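Local coordinates for hypothetical protein (Nitrosomonas europaea, PDB 2IN3) that is a putative protein disulfide isomerase of the DsbA family, FrnE-like subfamily, and probably acts as a thiol-disulfide oxidoreductase, at residues I28-I31 with R32-Y35; E59-A62 with Q63-H67; Q154-E157 with A158-R161. All coordinates share one frame; numbering follows the deposited sequence.

Overall arrangement
All three contacts join side chains about one helical turn apart, each on a different helix, and their nearest atoms are about 17 Å apart or more. Contact 1, in the last turns of helix 19-35 inside the beta-alpha-beta unit of the thioredoxin fold, is partly buried: its isoleucines pack on the sheet, Ile-31 and Tyr-35 on helix 198-211, which also takes polar bonds from this turn. Contacts 2 and 3 are surface contacts. Contact 2, on helix 58-75, pairs a lysine with a glutamine amide, rests a leucine on a guanidinium and holds a phosphate. Contact 3 starts helix 156-171 with a serine cap, a bridging water and a salt bridge.

Contact 1 (I28-I31 with R32-Y35); sequences IENI and RQEY. With EDO (1,2-ethanediol), chain E.
The last turns of helix 19-35, the connecting helix of the beta-alpha-beta unit between strands 9-14 and 40-45 in the thioredoxin fold, place Ile-28, Glu-29, Asn-30 and Ile-31 one turn before Arg-32, Gln-33, Glu-34 and Tyr-35. Successive i to i+4 backbone bonds tie them, from Arg-32 N to Ile-28 O (2.9 Å) through to Tyr-35 N to Ile-31 O (2.7 Å). In Ile-31 a chi1 of -68° sets CG1 beside the backbone N and leaves CG2 anti to it, and this CG2 methyl lies 4.0 Å from CD2 of Tyr-35. The tyrosine ring presents its edge to Ile-31 O, which lies in the ring plane 3.4 Å from CD2. Beyond them, Ile-31 packs on Leu-10, Ile-198 and Leu-205, and Tyr-35 OH reaches Asp-206. On another side, Glu-29 and Gln-33 slant across each other, carboxylate and amide planes 68° apart, with OE2 of Glu-29 3.0 Å from NE2 of Gln-33. Asn-30 OD1 and, in the conformer described, Glu-34 OE2 both take N-H groups of Arg-202. Arg-32 lays its CG 3.2 Å from Ile-28 O, then bends at chi3 (63°); a 1,2-ethanediol, probably from the crystallisation liquor, rests C1 over one face of the guanidinium, 3.5 Å from NH2. Arg-32 and Ile-28 both touch Phe-112 of helix 111-123. With an alanine here, the aliphatic stem beside Ile-28 O would be gone and Phe-112 would probably lose one of its two packing partners in this turn. Helix 198-211 is thus met both by apolar groups, of Ile-31 and Tyr-35, and by polar ones, of Asn-30, Glu-34 and Tyr-35 OH, while Glu-29 and Gln-33 are exposed; Arg-202 probably offsets the negative charge of Glu-34 in this conformer.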
loop_
_atom_site.group_PDB
_atom_site.type_symbol
_atom_site.label_atom_id
_atom_site.label_comp_id
_atom_site.label_asym_id
_atom_site.label_seq_id
_atom_site.Cartn_x
_atom_site.Cartn_y
_atom_site.Cartn_z
ATOM N N ILE A 28 -1.481 -9.903 -3.852
ATOM C CA ILE A 28 -2.762 -9.195 -3.714
ATOM C C ILE A 28 -3.457 -8.963 -5.073
ATOM O O ILE A 28 -4.695 -9.006 -5.158
ATOM C CB ILE A 28 -2.636 -7.894 -2.815
ATOM C CG1 ILE A 28 -4.046 -7.365 -2.424
ATOM C CG2 ILE A 28 -1.846 -6.813 -3.559
ATOM C CD1 ILE A 28 -4.855 -8.366 -1.530
ATOM N N GLU A 29 -2.682 -8.799 -6.158
ATOM C CA GLU A 29 -3.269 -8.740 -7.520
ATOM C C GLU A 29 -4.056 -10.053 -7.826
ATOM O O GLU A 29 -5.201 -10.017 -8.314
ATOM C CB GLU A 29 -2.194 -8.512 -8.602
ATOM C CG GLU A 29 -2.728 -8.529 -10.084
ATOM C CD GLU A 29 -1.622 -8.740 -11.177
ATOM O OE1 GLU A 29 -0.408 -8.734 -10.844
ATOM O OE2 GLU A 29 -1.978 -8.924 -12.383
ATOM N N ASN A 30 -3.422 -11.188 -7.570
ATOM C CA ASN A 30 -4.075 -12.476 -7.800
ATOM C C ASN A 30 -5.319 -12.656 -6.945
ATOM O O ASN A 30 -6.360 -13.110 -7.436
ATOM C CB ASN A 30 -3.118 -13.650 -7.601
ATOM C CG ASN A 30 -3.703 -14.964 -8.157
ATOM O OD1 ASN A 30 -4.499 -15.648 -7.504
ATOM N ND2 ASN A 30 -3.338 -15.294 -9.396
ATOM N N ILE A 31 -5.217 -12.273 -5.665
ATOM C CA ILE A 31 -6.359 -12.345 -4.748
ATOM C C ILE A 31 -7.533 -11.502 -5.286
ATOM O O ILE A 31 -8.671 -11.988 -5.396
ATOM C CB ILE A 31 -5.952 -11.878 -3.329
ATOM C CG1 ILE A 31 -4.987 -12.873 -2.694
ATOM C CG2 ILE A 31 -7.213 -11.735 -2.422
ATOM C CD1 ILE A 31 -4.288 -12.301 -1.405
ATOM N N ARG A 32 -7.253 -10.249 -5.631
ATOM C CA ARG A 32 -8.262 -9.383 -6.303
ATOM C C ARG A 32 -8.831 -10.010 -7.543
ATOM O O ARG A 32 -10.021 -9.890 -7.819
ATOM C CB ARG A 32 -7.671 -8.017 -6.699
ATOM C CG ARG A 32 -7.275 -7.181 -5.509
ATOM C CD ARG A 32 -6.720 -5.856 -5.953
ATOM N NE ARG A 32 -7.750 -5.117 -6.638
ATOM C CZ ARG A 32 -7.645 -4.594 -7.840
ATOM N NH1 ARG A 32 -6.520 -4.684 -8.536
ATOM N NH2 ARG A 32 -8.673 -3.965 -8.335
ATOM N N GLN A 33 -7.988 -10.634 -8.350
ATOM C CA GLN A 33 -8.489 -11.222 -9.579
ATOM C C GLN A 33 -9.422 -12.402 -9.255
ATOM O O GLN A 33 -10.463 -12.531 -9.887
ATOM C CB GLN A 33 -7.333 -11.641 -10.494
ATOM C CG GLN A 33 -6.607 -10.421 -11.133
ATOM C CD GLN A 33 -5.278 -10.760 -11.848
ATOM O OE1 GLN A 33 -4.635 -11.806 -11.585
ATOM N NE2 GLN A 33 -4.852 -9.860 -12.741
ATOM N N GLU A 34 -9.082 -13.190 -8.234
ATOM C CA GLU A 34 -9.779 -14.442 -7.965
ATOM C C GLU A 34 -11.015 -14.286 -7.071
ATOM O O GLU A 34 -12.042 -14.961 -7.284
ATOM C CB GLU A 34 -8.810 -15.445 -7.347
ATOM C CG GLU A 34 -9.102 -16.858 -7.772
ATOM C CD GLU A 34 -8.290 -17.897 -7.011
ATOM O OE1 GLU A 34 -8.807 -19.008 -6.872
ATOM O OE2 GLU A 34 -7.148 -17.612 -6.582
ATOM N N TYR A 35 -10.931 -13.389 -6.088
ATOM C CA TYR A 35 -11.960 -13.289 -5.058
ATOM C C TYR A 35 -12.945 -12.120 -5.162
ATOM O O TYR A 35 -13.820 -11.988 -4.301
ATOM C CB TYR A 35 -11.310 -13.274 -3.674
ATOM C CG TYR A 35 -10.638 -14.580 -3.291
ATOM C CD1 TYR A 35 -11.297 -15.522 -2.497
ATOM C CD2 TYR A 35 -9.349 -14.867 -3.738
ATOM C CE1 TYR A 35 -10.682 -16.748 -2.157
ATOM C CE2 TYR A 35 -8.727 -16.062 -3.414
ATOM C CZ TYR A 35 -9.381 -16.986 -2.609
ATOM O OH TYR A 35 -8.726 -18.144 -2.276
HETATM C C1 EDO E . -9.145 -6.971 -10.091
HETATM O O1 EDO E . -8.573 -7.524 -11.274
HETATM C C2 EDO E . -10.605 -7.404 -9.966
HETATM O O2 EDO E . -10.804 -8.541 -10.814
#

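Contact 2 (E59-A62 with Q63-H67); sequences EKRA and QILHH. With PO4 (phosphate ion), chain B.
Lys-60 meets Gln-63 and Ile-64 one turn further along helix 58-75, in exposed i to i+3 and i to i+4 packing. From CB the first torsion sets CG anti to the backbone N (chi1 178°), where CG lies 4.0 Å from CD1 of Ile-64. Two bends, at chi2 and chi3, then turn the chain along the helix surface toward Gln-63: CD and CE pass alongside the glutamine oxygen, CE at 3.3 Å from Gln-63 OE1. NZ ends the run with a 2.7 Å hydrogen bond to Gln-63 OE1, arriving 26° out of the plane of the amide.

On another side of the helix, Arg-61 stretches from CG to NE, and Leu-65 places CD1 over one face of its guanidinium, toward the rim, 3.5 Å from CZ. The group's NE and NH2 are held by the carbonyls of Leu-85 and Ala-84 in the neighbouring loop, and Leu-85 also packs on Leu-65.

At the far end His-67 turns its edge to a phosphate ion, probably from the crystallisation liquor: ND1 donates to phosphate O1 at 2.9 Å in a nearly straight bond (167°), with a weak second bond to O4. Ser-19 also binds this ion; it starts helix 19-35 within what is probably a thioredoxin-type CxxC motif, so the phosphate sits between the two helices.

Lys-60 thus meets a neutral amide oxygen, which probably leaves its charge in place, whereas the arginine is fixed in rotation by two carbonyls and a methyl over its face; in this crystal the bond to the phosphate probably helps to fix the His-67 ring.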
loop_
_atom_site.group_PDB
_atom_site.type_symbol
_atom_site.label_atom_id
_atom_site.label_comp_id
_atom_site.label_asym_id
_atom_site.label_seq_id
_atom_site.Cartn_x
_atom_site.Cartn_y
_atom_site.Cartn_z
ATOM N N GLU A 59 22.481 3.388 9.593
ATOM C CA GLU A 59 22.109 2.069 10.137
ATOM C C GLU A 59 20.722 1.663 9.694
ATOM O O GLU A 59 20.479 0.503 9.313
ATOM C CB GLU A 59 22.125 2.105 11.664
ATOM C CG GLU A 59 23.425 1.675 12.289
ATOM C CD GLU A 59 23.608 2.241 13.688
ATOM O OE1 GLU A 59 22.606 2.696 14.289
ATOM O OE2 GLU A 59 24.754 2.246 14.185
ATOM N N LYS A 60 19.807 2.627 9.759
ATOM C CA LYS A 60 18.428 2.405 9.333
ATOM C C LYS A 60 18.372 2.170 7.826
ATOM O O LYS A 60 17.656 1.279 7.346
ATOM C CB LYS A 60 17.515 3.575 9.789
ATOM C CG LYS A 60 16.041 3.457 9.335
ATOM C CD LYS A 60 15.350 2.184 9.841
ATOM C CE LYS A 60 15.294 2.156 11.382
ATOM N NZ LYS A 60 14.922 0.801 11.934
ATOM N N ARG A 61 19.139 2.948 7.068
ATOM C CA ARG A 61 19.191 2.733 5.607
ATOM C C ARG A 61 19.684 1.305 5.270
ATOM O O ARG A 61 19.143 0.650 4.395
ATOM C CB ARG A 61 20.095 3.790 4.963
ATOM C CG ARG A 61 20.298 3.652 3.472
ATOM C CD ARG A 61 21.365 4.669 2.939
ATOM N NE ARG A 61 21.567 4.431 1.508
ATOM C CZ ARG A 61 22.473 3.592 1.007
ATOM N NH1 ARG A 61 23.314 2.936 1.820
ATOM N NH2 ARG A 61 22.554 3.411 -0.310
ATOM N N ALA A 62 20.710 0.840 5.966
ATOM C CA ALA A 62 21.222 -0.522 5.716
ATOM C C ALA A 62 20.173 -1.592 6.049
ATOM O O ALA A 62 20.068 -2.601 5.355
ATOM C CB ALA A 62 22.512 -0.764 6.469
ATOM N N GLN A 63 19.402 -1.381 7.112
ATOM C CA GLN A 63 18.321 -2.312 7.446
ATOM C C GLN A 63 17.320 -2.367 6.319
ATOM O O GLN A 63 16.880 -3.441 5.920
ATOM C CB GLN A 63 17.612 -1.913 8.739
ATOM C CG GLN A 63 18.479 -2.063 9.940
ATOM C CD GLN A 63 17.801 -1.628 11.228
ATOM O OE1 GLN A 63 17.222 -0.536 11.318
ATOM N NE2 GLN A 63 17.900 -2.472 12.246
ATOM N N ILE A 64 16.943 -1.200 5.806
ATOM C CA ILE A 64 15.932 -1.132 4.754
ATOM C C ILE A 64 16.439 -1.840 3.491
ATOM O O ILE A 64 15.721 -2.647 2.875
ATOM C CB ILE A 64 15.519 0.348 4.463
ATOM C CG1 ILE A 64 14.776 0.947 5.669
ATOM C CG2 ILE A 64 14.689 0.452 3.169
ATOM C CD1 ILE A 64 14.701 2.484 5.671
ATOM N N LEU A 65 17.691 -1.575 3.130
ATOM C CA LEU A 65 18.256 -2.192 1.938
ATOM C C LEU A 65 18.348 -3.727 2.073
ATOM O O LEU A 65 18.190 -4.437 1.097
ATOM C CB LEU A 65 19.632 -1.591 1.628
ATOM C CG LEU A 65 19.588 -0.111 1.201
ATOM C CD1 LEU A 65 21.003 0.392 1.039
ATOM C CD2 LEU A 65 18.753 0.115 -0.077
ATOM N N HIS A 66 18.603 -4.229 3.284
ATOM C CA HIS A 66 18.598 -5.667 3.494
ATOM C C HIS A 66 17.193 -6.203 3.199
ATOM O O HIS A 66 17.059 -7.255 2.564
ATOM C CB HIS A 66 19.021 -6.037 4.917
ATOM C CG HIS A 66 18.782 -7.480 5.242
ATOM N ND1 HIS A 66 19.399 -8.509 4.557
ATOM C CD2 HIS A 66 17.971 -8.067 6.158
ATOM C CE1 HIS A 66 18.989 -9.665 5.045
ATOM N NE2 HIS A 66 18.122 -9.425 6.017
ATOM N N HIS A 67 16.157 -5.467 3.638
ATOM C CA HIS A 67 14.772 -5.858 3.338
ATOM C C HIS A 67 14.539 -5.903 1.820
ATOM O O HIS A 67 13.947 -6.854 1.323
ATOM C CB HIS A 67 13.729 -4.954 4.043
ATOM C CG HIS A 67 13.685 -5.162 5.527
ATOM N ND1 HIS A 67 13.131 -4.251 6.400
ATOM C CD2 HIS A 67 14.169 -6.168 6.293
ATOM C CE1 HIS A 67 13.275 -4.687 7.644
ATOM N NE2 HIS A 67 13.908 -5.849 7.608
HETATM P P PO4 B . 10.858 -1.786 4.953
HETATM O O1 PO4 B . 12.254 -1.672 5.499
HETATM O O2 PO4 B . 9.889 -0.832 5.619
HETATM O O3 PO4 B . 10.895 -1.565 3.473
HETATM O O4 PO4 B . 10.361 -3.183 5.318
#

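Contact 3 (Q154-E157 with A158-R161); sequences QSDE and AKQR
In Ser-155 a chi1 of 66° tucks OG in over the backbone, flanked by N and C, which turns it toward the N-H of Ala-158, three residues on; in Glu-157 CG stands anti to the backbone N (chi1 -177°) on an extended chain, which carries the carboxylate forward beside Arg-161. The serine is the N-cap of helix 156-171: Ala-158 N donates to Ser-155 OG at 3.1 Å, and CB of Ala-158 lies 3.5 Å from Ser-155 OG. OG is also bonded to Val-152 O, which ties the cap to the helix just before it.

Glu-157 and Arg-161 run alongside each other in the same direction, one turn apart. The guanidinium takes the acid side-on: Arg-161 NE meets Glu-157 OE2 at 2.8 Å and Arg-161 NH2 meets the same oxygen at 3.1 Å. OE2 therefore accepts twice, near the guanidinium plane, although carboxylate and guanidinium are turned 44° against each other. From NE the approach is on the anti side of the carboxylate; from NH2 it is nearly along the C-O axis.

A water joins a backbone carbonyl to two charged side chains. It donates to Gln-154 O at 2.6 Å and to Asp-156 OD1 at 3.0 Å, and accepts from Lys-159 NZ at 3.0 Å, linking the opposite charges of Asp-156 and Lys-159, whose OD1 and NZ stay 4.8 Å apart. The extended lysine chain passes Ser-155 O on its way to the water.

The turn stands where helix 146-154 gives way to helix 156-171. Ala-158 is buried against Ser-102 of helix 94-106, and the exposed Lys-159 and Arg-161 touch the same helix, Lys-159 at Arg-98 and Arg-161 at Val-101 and Leu-105.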
loop_
_atom_site.group_PDB
_atom_site.type_symbol
_atom_site.label_atom_id
_atom_site.label_comp_id
_atom_site.label_asym_id
_atom_site.label_seq_id
_atom_site.Cartn_x
_atom_site.Cartn_y
_atom_site.Cartn_z
ATOM N N GLN A 154 -4.487 18.023 -1.821
ATOM C CA GLN A 154 -4.188 19.137 -0.935
ATOM C C GLN A 154 -5.273 19.414 0.114
ATOM O O GLN A 154 -5.058 20.236 1.028
ATOM C CB GLN A 154 -3.888 20.396 -1.771
ATOM C CG GLN A 154 -2.629 20.182 -2.653
ATOM C CD GLN A 154 -2.283 21.383 -3.500
ATOM O OE1 GLN A 154 -3.149 22.183 -3.833
ATOM N NE2 GLN A 154 -1.013 21.497 -3.880
ATOM N N SER A 155 -6.429 18.755 -0.013
ATOM C CA SER A 155 -7.604 19.085 0.818
ATOM C C SER A 155 -7.432 18.592 2.251
ATOM O O SER A 155 -6.799 17.559 2.473
ATOM C CB SER A 155 -8.891 18.472 0.243
ATOM O OG SER A 155 -8.863 17.058 0.299
ATOM N N ASP A 156 -8.027 19.326 3.202
ATOM C CA ASP A 156 -8.098 18.862 4.590
ATOM C C ASP A 156 -8.775 17.501 4.682
ATOM O O ASP A 156 -8.360 16.657 5.501
ATOM C CB ASP A 156 -8.823 19.873 5.484
ATOM C CG ASP A 156 -7.939 21.041 5.858
ATOM O OD1 ASP A 156 -6.697 20.930 5.713
ATOM O OD2 ASP A 156 -8.474 22.079 6.285
ATOM N N GLU A 157 -9.801 17.292 3.853
ATOM C CA GLU A 157 -10.487 16.009 3.806
ATOM C C GLU A 157 -9.542 14.831 3.534
ATOM O O GLU A 157 -9.587 13.822 4.245
ATOM C CB GLU A 157 -11.644 16.013 2.802
ATOM C CG GLU A 157 -12.405 14.658 2.834
ATOM C CD GLU A 157 -13.448 14.474 1.727
ATOM O OE1 GLU A 157 -13.582 15.355 0.832
ATOM O OE2 GLU A 157 -14.129 13.417 1.754
ATOM N N ALA A 158 -8.691 14.947 2.510
ATOM C CA ALA A 158 -7.759 13.854 2.184
ATOM C C ALA A 158 -6.758 13.685 3.334
ATOM O O ALA A 158 -6.441 12.571 3.739
ATOM C CB ALA A 158 -7.050 14.137 0.887
ATOM N N LYS A 159 -6.331 14.804 3.926
ATOM C CA LYS A 159 -5.406 14.753 5.064
ATOM C C LYS A 159 -6.008 14.033 6.270
ATOM O O LYS A 159 -5.355 13.175 6.912
ATOM C CB LYS A 159 -4.940 16.167 5.449
ATOM C CG LYS A 159 -4.076 16.833 4.370
ATOM C CD LYS A 159 -3.652 18.264 4.757
ATOM C CE LYS A 159 -2.663 18.789 3.711
ATOM N NZ LYS A 159 -2.330 20.234 3.936
ATOM N N GLN A 160 -7.248 14.384 6.580
ATOM C CA GLN A 160 -7.917 13.862 7.758
ATOM C C GLN A 160 -8.310 12.405 7.554
ATOM O O GLN A 160 -8.187 11.583 8.484
ATOM C CB GLN A 160 -9.138 14.712 8.086
ATOM C CG GLN A 160 -8.765 16.112 8.561
ATOM C CD GLN A 160 -9.952 17.049 8.623
ATOM O OE1 GLN A 160 -11.099 16.633 8.421
ATOM N NE2 GLN A 160 -9.691 18.325 8.929
ATOM N N ARG A 161 -8.798 12.082 6.358
ATOM C CA ARG A 161 -9.078 10.670 6.040
ATOM C C ARG A 161 -7.857 9.774 6.147
ATOM O O ARG A 161 -7.963 8.643 6.671
ATOM C CB ARG A 161 -9.697 10.503 4.659
ATOM C CG ARG A 161 -11.117 11.047 4.548
ATOM C CD ARG A 161 -11.566 10.773 3.120
ATOM N NE ARG A 161 -12.965 11.091 2.868
ATOM C CZ ARG A 161 -13.940 10.191 2.830
ATOM N NH1 ARG A 161 -13.672 8.897 3.040
ATOM N NH2 ARG A 161 -15.172 10.593 2.558
HETATM O O HOH W 1 -4.970 21.441 3.352
#